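Local coordinates for protein dally-like, isoform A (Drosophila melanogaster, PDB 6XTZ) that is a glypican, probably a GPI-anchored cell-surface heparan sulfate proteoglycan, that binds Wnt and shields its palmitoleate lipid to enable signalling at a distance, at residues R20-I25 and Y51-R56; F146-Y151 and H175-K180; Y242-C247 and H487-Y492; Y261-D266 and T498-N503. The protein carries 5 engineered substitutions. All blocks are in the same frame, centred on the assembly; numbering follows the deposited sequence.

Interaction 1 of 4, residues R20-I25 and Y51-R56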
# COMPACT_ATOMS: atom_id res chain seq x y z
N ARG A 20 10.69 16.45 33.92
CA ARG A 20 10.65 16.95 32.56
C ARG A 20 11.94 17.66 32.15
O ARG A 20 11.98 18.29 31.09
CB ARG A 20 9.46 17.89 32.37
CG ARG A 20 8.11 17.20 32.52
CD ARG A 20 6.97 18.21 32.55
NE ARG A 20 5.67 17.55 32.67
CZ ARG A 20 4.51 18.20 32.80
NH1 ARG A 20 4.50 19.52 32.83
NH2 ARG A 20 3.38 17.52 32.89
N GLY A 21 12.99 17.57 32.97
CA GLY A 21 14.26 18.17 32.65
C GLY A 21 14.47 19.58 33.15
O GLY A 21 15.48 20.20 32.81
N ILE A 22 13.54 20.11 33.94
CA ILE A 22 13.65 21.47 34.46
C ILE A 22 14.43 21.44 35.77
O ILE A 22 14.09 20.69 36.69
CB ILE A 22 12.25 22.09 34.67
CG1 ILE A 22 11.44 22.03 33.38
CG2 ILE A 22 12.37 23.52 35.16
CD1 ILE A 22 10.02 22.53 33.51
N ASP A 23 15.48 22.25 35.84
CA ASP A 23 16.29 22.31 37.05
C ASP A 23 15.53 22.98 38.18
O ASP A 23 14.67 23.84 37.96
CB ASP A 23 17.60 23.06 36.78
CG ASP A 23 18.43 22.40 35.70
OD1 ASP A 23 18.39 21.16 35.58
OD2 ASP A 23 19.13 23.13 34.96
N ALA A 24 15.85 22.58 39.41
CA ALA A 24 15.16 23.12 40.58
C ALA A 24 15.39 24.61 40.75
O ALA A 24 14.59 25.28 41.42
CB ALA A 24 15.61 22.38 41.84
N ILE A 25 16.46 25.15 40.16
CA ILE A 25 16.71 26.59 40.26
C ILE A 25 15.65 27.37 39.50
O ILE A 25 15.20 28.44 39.94
CB ILE A 25 18.13 26.92 39.75
CG1 ILE A 25 19.19 26.23 40.62
CG2 ILE A 25 18.36 28.42 39.72
CD1 ILE A 25 19.65 24.88 40.10
N TYR A 51 7.97 31.44 31.68
CA TYR A 51 8.04 31.42 30.23
C TYR A 51 9.10 30.45 29.73
O TYR A 51 8.92 29.80 28.69
CB TYR A 51 8.32 32.83 29.71
CG TYR A 51 8.23 32.99 28.21
CD1 TYR A 51 7.04 33.37 27.61
CD2 TYR A 51 9.34 32.79 27.40
CE1 TYR A 51 6.95 33.53 26.24
CE2 TYR A 51 9.26 32.95 26.03
CZ TYR A 51 8.06 33.32 25.46
OH TYR A 51 7.98 33.47 24.09
N ASN A 52 10.21 30.33 30.46
CA ASN A 52 11.26 29.40 30.04
C ASN A 52 10.87 27.95 30.30
O ASN A 52 11.22 27.06 29.52
CB ASN A 52 12.57 29.74 30.76
CG ASN A 52 13.12 31.10 30.35
OD1 ASN A 52 13.07 31.48 29.18
ND2 ASN A 52 13.65 31.83 31.32
N MET A 53 10.16 27.69 31.40
CA MET A 53 9.67 26.34 31.65
C MET A 53 8.68 25.91 30.58
O MET A 53 8.70 24.76 30.11
CB MET A 53 9.03 26.25 33.03
CG MET A 53 10.00 26.46 34.18
SD MET A 53 9.13 26.59 35.75
CE MET A 53 8.24 25.04 35.77
N GLU A 54 7.80 26.82 30.17
CA GLU A 54 6.82 26.51 29.13
C GLU A 54 7.50 26.23 27.80
O GLU A 54 7.09 25.32 27.07
CB GLU A 54 5.82 27.66 29.00
CG GLU A 54 4.66 27.37 28.07
CD GLU A 54 3.80 28.59 27.83
OE1 GLU A 54 4.35 29.70 27.73
OE2 GLU A 54 2.56 28.42 27.75
N THR A 55 8.53 27.01 27.46
CA THR A 55 9.22 26.81 26.19
C THR A 55 9.93 25.46 26.15
O THR A 55 9.88 24.76 25.13
CB THR A 55 10.21 27.95 25.94
OG1 THR A 55 9.51 29.20 25.94
CG2 THR A 55 10.90 27.76 24.60
N ARG A 56 10.59 25.08 27.25
CA ARG A 56 11.26 23.78 27.30
C ARG A 56 10.27 22.64 27.11
O ARG A 56 10.48 21.76 26.27
CB ARG A 56 12.02 23.63 28.62
CG ARG A 56 12.45 22.20 28.91
CD ARG A 56 13.21 22.08 30.22
NE ARG A 56 14.63 22.38 30.07
CZ ARG A 56 15.20 23.54 30.38
NH1 ARG A 56 14.46 24.53 30.87
NH2 ARG A 56 16.50 23.72 30.21
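Ile22 drives its side chain against helix 51-110, where Met53 takes both of its branches and Arg56, one turn on, packs along the base of the ethyl arm. The ethyl arm does most of the touching: CD1 lies 3.8 Å from Met53 CE and 3.9 Å from Met53 CB, while CG1 of the same arm comes within 3.6 Å of Arg56 CD. The other branch, Ile22 CG2, rests 3.9 Å from Met53 CG. The two apolar side chains cross at about a right angle, with the methyl group of the methionine at the tip of the isoleucine.

Ile22 is placed by the way helix 14-19 stops. Gly21, with its positive phi, is the C-prime residue of a Schellman motif, in which Ile22 N bonds back to Phe17 O and Gly21 N to Gln18 O. This turn lays the chain beside Arg56, with Ile22 directed into a small apolar cluster that also takes in Phe17, Ile27 and Met57.

Arg56 contributes its aliphatic part first. Its chain starts out extended, with CG anti to the backbone N (chi1 165°), and slides past Ile22 in the opposite direction. A bend at chi3 (-85°) then turns the head so that Arg56 NE comes near Gly21 O (3.6 Å), an oblique approach and not a bond. Beyond it, NH1 has a long, weak ion pair with Glu26.

Interaction 2 of 4, residues F146-Y151 and H175-K180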
# COMPACT_ATOMS: atom_id res chain seq x y z
N PHE A 146 1.44 -14.77 -30.39
CA PHE A 146 2.01 -16.07 -30.06
C PHE A 146 1.21 -17.20 -30.70
O PHE A 146 1.77 -18.08 -31.37
CB PHE A 146 2.07 -16.24 -28.55
CG PHE A 146 2.44 -17.62 -28.10
CD1 PHE A 146 3.74 -18.09 -28.23
CD2 PHE A 146 1.50 -18.45 -27.52
CE1 PHE A 146 4.09 -19.36 -27.81
CE2 PHE A 146 1.83 -19.73 -27.10
CZ PHE A 146 3.13 -20.18 -27.24
N PHE A 147 -0.12 -17.18 -30.52
CA PHE A 147 -0.94 -18.23 -31.10
C PHE A 147 -1.08 -18.08 -32.61
O PHE A 147 -1.24 -19.08 -33.32
CB PHE A 147 -2.32 -18.25 -30.44
CG PHE A 147 -2.31 -18.79 -29.04
CD1 PHE A 147 -2.16 -20.14 -28.81
CD2 PHE A 147 -2.44 -17.94 -27.95
CE1 PHE A 147 -2.15 -20.65 -27.52
CE2 PHE A 147 -2.42 -18.43 -26.66
CZ PHE A 147 -2.28 -19.79 -26.45
N ASN A 148 -1.01 -16.84 -33.12
CA ASN A 148 -1.04 -16.64 -34.57
C ASN A 148 0.15 -17.33 -35.23
O ASN A 148 -0.00 -17.97 -36.28
CB ASN A 148 -1.04 -15.15 -34.89
CG ASN A 148 -1.09 -14.88 -36.39
OD1 ASN A 148 -0.05 -14.79 -37.05
ND2 ASN A 148 -2.29 -14.76 -36.93
N THR A 149 1.34 -17.22 -34.63
CA THR A 149 2.50 -17.94 -35.14
C THR A 149 2.28 -19.45 -35.05
O THR A 149 2.64 -20.18 -35.98
CB THR A 149 3.75 -17.53 -34.36
OG1 THR A 149 3.97 -16.13 -34.53
CG2 THR A 149 4.97 -18.29 -34.87
N LEU A 150 1.69 -19.92 -33.96
CA LEU A 150 1.35 -21.34 -33.85
C LEU A 150 0.30 -21.73 -34.89
O LEU A 150 0.34 -22.84 -35.44
CB LEU A 150 0.86 -21.66 -32.44
CG LEU A 150 1.87 -22.24 -31.45
CD1 LEU A 150 3.13 -21.39 -31.40
CD2 LEU A 150 1.25 -22.37 -30.07
N TYR A 151 -0.65 -20.83 -35.17
CA TYR A 151 -1.65 -21.12 -36.19
C TYR A 151 -1.00 -21.30 -37.56
O TYR A 151 -1.42 -22.16 -38.34
CB TYR A 151 -2.69 -19.99 -36.25
CG TYR A 151 -3.57 -19.87 -35.02
CD1 TYR A 151 -3.66 -20.90 -34.10
CD2 TYR A 151 -4.31 -18.72 -34.80
CE1 TYR A 151 -4.47 -20.78 -32.98
CE2 TYR A 151 -5.12 -18.59 -33.69
CZ TYR A 151 -5.20 -19.63 -32.78
OH TYR A 151 -6.01 -19.50 -31.67
N HIS A 175 -5.37 -14.27 -42.19
CA HIS A 175 -6.58 -15.07 -42.12
C HIS A 175 -6.68 -15.85 -40.82
O HIS A 175 -7.79 -16.12 -40.34
CB HIS A 175 -6.65 -16.03 -43.32
CG HIS A 175 -6.97 -15.34 -44.61
ND1 HIS A 175 -7.44 -16.02 -45.72
CD2 HIS A 175 -6.90 -14.04 -44.97
CE1 HIS A 175 -7.64 -15.16 -46.71
NE2 HIS A 175 -7.32 -13.96 -46.28
N MET A 176 -5.54 -16.22 -40.22
CA MET A 176 -5.56 -16.90 -38.93
C MET A 176 -5.96 -15.97 -37.79
O MET A 176 -6.23 -16.45 -36.69
CB MET A 176 -4.20 -17.52 -38.63
CG MET A 176 -3.90 -18.78 -39.43
SD MET A 176 -5.09 -20.10 -39.13
CE MET A 176 -4.45 -21.37 -40.21
N LYS A 177 -6.02 -14.66 -38.03
CA LYS A 177 -6.41 -13.73 -36.97
C LYS A 177 -7.89 -13.88 -36.62
O LYS A 177 -8.27 -13.74 -35.45
CB LYS A 177 -6.11 -12.29 -37.39
CG LYS A 177 -4.63 -11.96 -37.47
CD LYS A 177 -4.40 -10.48 -37.73
CE LYS A 177 -2.92 -10.13 -37.69
NZ LYS A 177 -2.69 -8.67 -37.86
N GLU A 178 -8.73 -14.17 -37.61
CA GLU A 178 -10.16 -14.34 -37.38
C GLU A 178 -10.58 -15.79 -37.19
O GLU A 178 -11.70 -16.04 -36.74
CB GLU A 178 -10.96 -13.73 -38.54
CG GLU A 178 -10.64 -14.33 -39.91
CD GLU A 178 -11.49 -13.74 -41.02
OE1 GLU A 178 -11.23 -14.06 -42.20
OE2 GLU A 178 -12.42 -12.97 -40.71
N LEU A 179 -9.71 -16.74 -37.52
CA LEU A 179 -10.02 -18.16 -37.37
C LEU A 179 -9.62 -18.65 -35.99
O LEU A 179 -8.78 -18.06 -35.31
CB LEU A 179 -9.32 -18.98 -38.45
CG LEU A 179 -9.72 -18.64 -39.89
CD1 LEU A 179 -8.85 -19.39 -40.89
CD2 LEU A 179 -11.20 -18.95 -40.12
N LYS A 180 -10.23 -19.76 -35.57
CA LYS A 180 -10.00 -20.36 -34.26
C LYS A 180 -9.66 -21.83 -34.44
O LYS A 180 -10.48 -22.71 -34.16
CB LYS A 180 -11.22 -20.18 -33.35
CG LYS A 180 -11.63 -18.73 -33.14
CD LYS A 180 -10.50 -17.92 -32.53
CE LYS A 180 -10.89 -16.46 -32.37
NZ LYS A 180 -9.74 -15.62 -31.92
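Tyr151 and Met176 form the tight part of this contact, where helix 139-158 meets residues 175-180. The root of the tyrosine is pressed against the methionine stem, Tyr151 CB lying 3.6 Å from Met176 CG. The methionine bends at chi2 (-61°), and its terminal methyl CE comes to rest 3.6 Å from Tyr151 O. Its sulfur makes an oblique Met-aromatic contact, SD standing 5.3 Å from the centroid of the Tyr151 ring and 51° off the ring normal. The same ring leans on backbone, with CD2 3.5 Å from Met176 O and CE2 4.0 Å from Leu179 O. With an alanine here, the methionine sulfur would probably lose its aromatic partner and a gap would open beside the Met176 and Leu179 carbonyls.

Toward solvent the contact thins to Lys177: its CG lies 3.7 Å from ND2 of the buried Asn148, and the lysine chain runs on, extended and exposed. The amide itself is held from elsewhere: Asn148 OD1 accepts bonds from Gln152 NE2 and from Ser173 OG.

Helices close in around the packed half. Ile314 of helix 296-322 backs both Met176 and Leu179, Pro186 of helix 185-216 touches Tyr151, and Phe182 meets the tyrosine ring edge-to-face. On another flank of helix 139-158, Phe146 turns to helix 118-134 and touches the bound O-palmitoleoyl serine.

Interaction 3 of 4, residues Y242-C247 and H487-Y492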
# COMPACT_ATOMS: atom_id res chain seq x y z
N TYR A 242 -1.83 20.75 39.20
CA TYR A 242 -2.47 19.45 39.03
C TYR A 242 -1.44 18.39 38.66
O TYR A 242 -0.51 18.66 37.90
CB TYR A 242 -3.56 19.53 37.96
CG TYR A 242 -4.66 20.51 38.26
CD1 TYR A 242 -5.13 20.69 39.56
CD2 TYR A 242 -5.24 21.26 37.25
CE1 TYR A 242 -6.15 21.58 39.84
CE2 TYR A 242 -6.26 22.16 37.52
CZ TYR A 242 -6.71 22.32 38.81
OH TYR A 242 -7.72 23.22 39.08
N THR A 243 -1.63 17.19 39.19
CA THR A 243 -0.75 16.06 38.90
C THR A 243 -1.40 15.00 38.03
O THR A 243 -0.71 14.07 37.61
CB THR A 243 -0.27 15.41 40.21
OG1 THR A 243 -1.40 14.89 40.92
CG2 THR A 243 0.45 16.43 41.08
N GLU A 244 -2.69 15.12 37.73
CA GLU A 244 -3.39 14.09 36.98
C GLU A 244 -2.95 14.09 35.51
O GLU A 244 -2.53 15.11 34.96
CB GLU A 244 -4.90 14.29 37.07
CG GLU A 244 -5.51 13.97 38.43
CD GLU A 244 -5.34 15.10 39.43
OE1 GLU A 244 -5.72 14.91 40.60
OE2 GLU A 244 -4.82 16.17 39.05
N LYS A 245 -3.06 12.92 34.89
CA LYS A 245 -2.77 12.77 33.48
C LYS A 245 -3.89 13.40 32.64
O LYS A 245 -5.01 13.59 33.13
CB LYS A 245 -2.61 11.30 33.12
CG LYS A 245 -1.33 10.66 33.64
CD LYS A 245 -0.10 11.35 33.06
CE LYS A 245 1.16 10.53 33.29
NZ LYS A 245 1.40 10.26 34.74
N PRO A 246 -3.60 13.74 31.39
CA PRO A 246 -4.66 14.26 30.52
C PRO A 246 -5.70 13.20 30.21
O PRO A 246 -5.42 11.99 30.22
CB PRO A 246 -3.91 14.68 29.25
CG PRO A 246 -2.47 14.74 29.64
CD PRO A 246 -2.29 13.74 30.73
N CYS A 247 -6.92 13.65 29.93
CA CYS A 247 -7.98 12.73 29.54
C CYS A 247 -7.65 12.10 28.18
O CYS A 247 -7.03 12.72 27.32
CB CYS A 247 -9.32 13.45 29.48
SG CYS A 247 -9.77 14.36 30.99
N HIS A 487 -8.55 22.64 31.17
CA HIS A 487 -8.87 23.78 32.02
C HIS A 487 -8.84 23.38 33.49
O HIS A 487 -8.26 24.07 34.32
CB HIS A 487 -10.25 24.35 31.65
CG HIS A 487 -10.34 24.81 30.23
ND1 HIS A 487 -9.79 26.00 29.79
CD2 HIS A 487 -10.94 24.26 29.15
CE1 HIS A 487 -10.04 26.15 28.50
NE2 HIS A 487 -10.74 25.11 28.09
N THR A 488 -9.47 22.25 33.81
CA THR A 488 -9.57 21.78 35.19
C THR A 488 -9.44 20.26 35.22
O THR A 488 -9.24 19.61 34.18
CB THR A 488 -10.90 22.22 35.81
OG1 THR A 488 -11.05 21.62 37.10
CG2 THR A 488 -12.07 21.82 34.93
N ILE A 489 -9.52 19.70 36.41
CA ILE A 489 -9.53 18.25 36.61
C ILE A 489 -11.00 17.85 36.69
O ILE A 489 -11.59 17.78 37.77
CB ILE A 489 -8.74 17.83 37.84
CG1 ILE A 489 -7.30 18.33 37.73
CG2 ILE A 489 -8.76 16.32 38.00
CD1 ILE A 489 -6.57 17.81 36.51
N ASP A 490 -11.60 17.60 35.54
CA ASP A 490 -13.02 17.30 35.45
C ASP A 490 -13.25 16.44 34.22
O ASP A 490 -12.30 15.99 33.56
CB ASP A 490 -13.84 18.60 35.42
CG ASP A 490 -15.22 18.44 36.01
OD1 ASP A 490 -15.73 17.30 36.03
OD2 ASP A 490 -15.79 19.45 36.46
N ARG A 491 -14.52 16.20 33.89
CA ARG A 491 -14.86 15.42 32.72
C ARG A 491 -14.61 16.21 31.44
O ARG A 491 -14.88 17.41 31.37
CB ARG A 491 -16.33 14.98 32.78
CG ARG A 491 -16.58 13.73 33.60
CD ARG A 491 -18.04 13.63 34.01
NE ARG A 491 -18.92 14.35 33.09
CZ ARG A 491 -19.52 13.79 32.04
NH1 ARG A 491 -20.30 14.53 31.26
NH2 ARG A 491 -19.34 12.51 31.76
N TYR A 492 -14.07 15.53 30.43
CA TYR A 492 -13.85 16.14 29.13
C TYR A 492 -15.16 16.10 28.34
O TYR A 492 -15.70 15.02 28.07
CB TYR A 492 -12.74 15.41 28.38
CG TYR A 492 -12.39 16.01 27.04
CD1 TYR A 492 -11.80 17.26 26.95
CD2 TYR A 492 -12.63 15.31 25.86
CE1 TYR A 492 -11.47 17.81 25.72
CE2 TYR A 492 -12.30 15.85 24.63
CZ TYR A 492 -11.73 17.10 24.57
OH TYR A 492 -11.41 17.63 23.34
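The Tyr242 ring carries Ile489 on one face and has the backbone carbonyl of His487 at its edge. Ile489 CG1 stands 3.6 Å from the ring centroid and 16° off the normal, a CH-pi contact displaced toward the CB end of the ring, where the distance from Ile489 CG1 to Tyr242 CG is 3.5 Å. The edge contact is looser: Tyr242 CE2 and His487 O are 4.2 Å apart.

Ile489 is wedged between this ring and the folded side chain of Glu244. The glutamate bends at chi2 (80°), which carries its carboxylate back alongside the isoleucine, with Glu244 OE2 3.5 Å from Ile489 CD1; Glu244 CD lies 3.9 Å from the other branch, Ile489 CG2. The same OE2 receives a weak bond from Thr243 N. Next along the chain, Asp490 turns outward, and its OD1 takes the Arg491 N-H at 2.7 Å on the anti side, tilted out of the carboxylate plane.

At the far end the contact is slighter. Cys247 CB and Tyr492 CB approach to 4.1 Å, after which the tyrosine ring leads away toward Tyr250 and His494, its hydroxyl bonded to Asn253 ND2. Cys247 stands at the N-cap position of helix 248-258 and is joined to Cys483 by a disulfide. With backbone hydrogen bonds of Lys245 and Cys247 with Trp484, this makes a loop-on-loop packing held by a disulfide, as in the cysteine-rich end of a glypican core, where a late part of the chain is tied back onto an early one.

Interaction 4 of 4, residues Y261-D266 and T498-N503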
# COMPACT_ATOMS: atom_id res chain seq x y z
N TYR A 261 -3.29 16.69 8.83
CA TYR A 261 -2.88 16.67 7.43
C TYR A 261 -2.91 15.27 6.83
O TYR A 261 -2.76 15.13 5.61
CB TYR A 261 -1.48 17.28 7.28
CG TYR A 261 -0.38 16.50 7.97
CD1 TYR A 261 -0.06 16.74 9.30
CD2 TYR A 261 0.35 15.54 7.29
CE1 TYR A 261 0.95 16.03 9.93
CE2 TYR A 261 1.36 14.83 7.91
CZ TYR A 261 1.65 15.08 9.23
OH TYR A 261 2.66 14.37 9.84
N GLN A 262 -3.09 14.24 7.66
CA GLN A 262 -3.16 12.86 7.21
C GLN A 262 -4.60 12.37 7.04
O GLN A 262 -4.81 11.16 6.90
CB GLN A 262 -2.43 11.95 8.20
CG GLN A 262 -0.98 12.31 8.43
CD GLN A 262 -0.37 11.55 9.59
OE1 GLN A 262 -1.07 10.88 10.34
NE2 GLN A 262 0.94 11.67 9.75
N HIS A 263 -5.58 13.28 7.06
CA HIS A 263 -6.98 12.86 7.08
C HIS A 263 -7.36 12.14 5.79
O HIS A 263 -7.81 10.99 5.82
CB HIS A 263 -7.89 14.07 7.31
CG HIS A 263 -9.33 13.70 7.52
ND1 HIS A 263 -9.80 13.23 8.73
CD2 HIS A 263 -10.38 13.72 6.68
CE1 HIS A 263 -11.10 12.98 8.62
NE2 HIS A 263 -11.47 13.27 7.39
N GLU A 264 -7.23 12.83 4.65
CA GLU A 264 -7.50 12.21 3.36
C GLU A 264 -6.60 11.00 3.14
O GLU A 264 -7.06 9.96 2.65
CB GLU A 264 -7.29 13.22 2.23
CG GLU A 264 -8.39 14.26 2.08
CD GLU A 264 -8.00 15.38 1.13
OE1 GLU A 264 -7.22 16.27 1.56
OE2 GLU A 264 -8.44 15.36 -0.03
N PHE A 265 -5.32 11.12 3.49
CA PHE A 265 -4.38 10.03 3.28
C PHE A 265 -4.77 8.80 4.08
O PHE A 265 -4.56 7.67 3.63
CB PHE A 265 -2.97 10.49 3.65
CG PHE A 265 -1.88 9.57 3.17
CD1 PHE A 265 -1.41 9.66 1.87
CD2 PHE A 265 -1.33 8.62 4.01
CE1 PHE A 265 -0.41 8.83 1.42
CE2 PHE A 265 -0.33 7.78 3.57
CZ PHE A 265 0.13 7.88 2.27
N ASP A 266 -5.35 9.00 5.27
CA ASP A 266 -5.81 7.87 6.07
C ASP A 266 -6.96 7.13 5.40
O ASP A 266 -6.97 5.90 5.36
CB ASP A 266 -6.22 8.36 7.46
CG ASP A 266 -7.01 7.32 8.23
OD1 ASP A 266 -6.52 6.19 8.38
OD2 ASP A 266 -8.12 7.66 8.70
N THR A 498 -14.39 13.35 14.25
CA THR A 498 -14.12 12.71 12.97
C THR A 498 -14.31 13.66 11.80
O THR A 498 -14.33 13.22 10.65
CB THR A 498 -15.00 11.47 12.78
OG1 THR A 498 -16.38 11.85 12.91
CG2 THR A 498 -14.67 10.41 13.82
N GLU A 499 -14.46 14.96 12.07
CA GLU A 499 -14.69 15.93 11.02
C GLU A 499 -13.43 16.17 10.21
O GLU A 499 -12.31 15.86 10.63
CB GLU A 499 -15.18 17.25 11.62
CG GLU A 499 -16.43 17.12 12.47
CD GLU A 499 -17.67 16.80 11.66
OE1 GLU A 499 -17.88 17.46 10.61
OE2 GLU A 499 -18.42 15.89 12.05
N HIS A 500 -13.61 16.73 9.02
CA HIS A 500 -12.52 17.08 8.12
C HIS A 500 -12.47 18.60 8.01
O HIS A 500 -13.27 19.21 7.29
CB HIS A 500 -12.71 16.43 6.75
CG HIS A 500 -11.59 16.68 5.79
ND1 HIS A 500 -10.39 17.24 6.18
CD2 HIS A 500 -11.48 16.44 4.47
CE1 HIS A 500 -9.59 17.33 5.13
NE2 HIS A 500 -10.23 16.85 4.08
N GLY A 501 -11.54 19.21 8.73
CA GLY A 501 -11.36 20.65 8.71
C GLY A 501 -11.61 21.35 10.02
O GLY A 501 -11.44 22.57 10.10
N SER A 502 -12.02 20.63 11.06
CA SER A 502 -12.30 21.22 12.36
C SER A 502 -11.87 20.25 13.45
O SER A 502 -11.69 19.06 13.22
CB SER A 502 -13.78 21.58 12.52
OG SER A 502 -14.59 20.42 12.52
N ASN A 503 -11.72 20.80 14.66
CA ASN A 503 -11.32 20.04 15.84
C ASN A 503 -11.68 20.87 17.06
O ASN A 503 -11.46 22.09 17.05
CB ASN A 503 -9.81 19.74 15.82
CG ASN A 503 -9.39 18.80 16.93
OD1 ASN A 503 -9.32 19.18 18.09
ND2 ASN A 503 -9.10 17.56 16.56
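Behind the His263–His500 ring pair, Asp266 N bonds to Gln262 O at 2.8 Å, closing the first turn of helix 263-283 with Gln262 at the N-cap position. His263, just inside that helix start, leaves it with CG anti to the backbone N (chi1 -173°), and its imidazole meets His500 of the long loop before helix 513-538 in an offset stack. The ring centroids are 4.4 Å apart and the planes are inclined by 29°, so the overlap is partial. One atom does most of the touching: His263 CD2 lies over a face of the His500 ring, near its rim and 3.3 Å from His500 CG. His263 NE2 instead overhangs the stem, 3.5 Å from His500 CB. Without the imidazole, as with an alanine here, His500 would probably lose its stacking partner and be freer to turn at the surface. Both rings also meet His260, whose NE2 is bonded to Gly501 N, so the loop has a second hold on the turn that precedes helix 263-283. Next to NE2, the His263 ring's CE1 approaches two successive loop carbonyls obliquely, at 3.7 Å from Glu499 O and 3.8 Å from Thr498 O.

The four contacts are spread along an elongated, mainly helical glypican core. Interactions 1 and 3 share one end, their centres about 21 Å apart; interaction 4 lies nearer the middle, about 26 Å from interaction 3 centre to centre. Interaction 2 is on the opposite side of the chain's centre, about 82 Å from interaction 1 centre to centre, in the half that holds the O-palmitoleoyl serine. Interactions 1 and 2 close in turn within early sequence, whereas interactions 3 and 4 alternate along the chain: residues 242-247 and 261-266 are met by 487-492 and 498-503. The loop between helices 459-467 and 513-538 thus runs back along the early part, joining distant sequence into one rod.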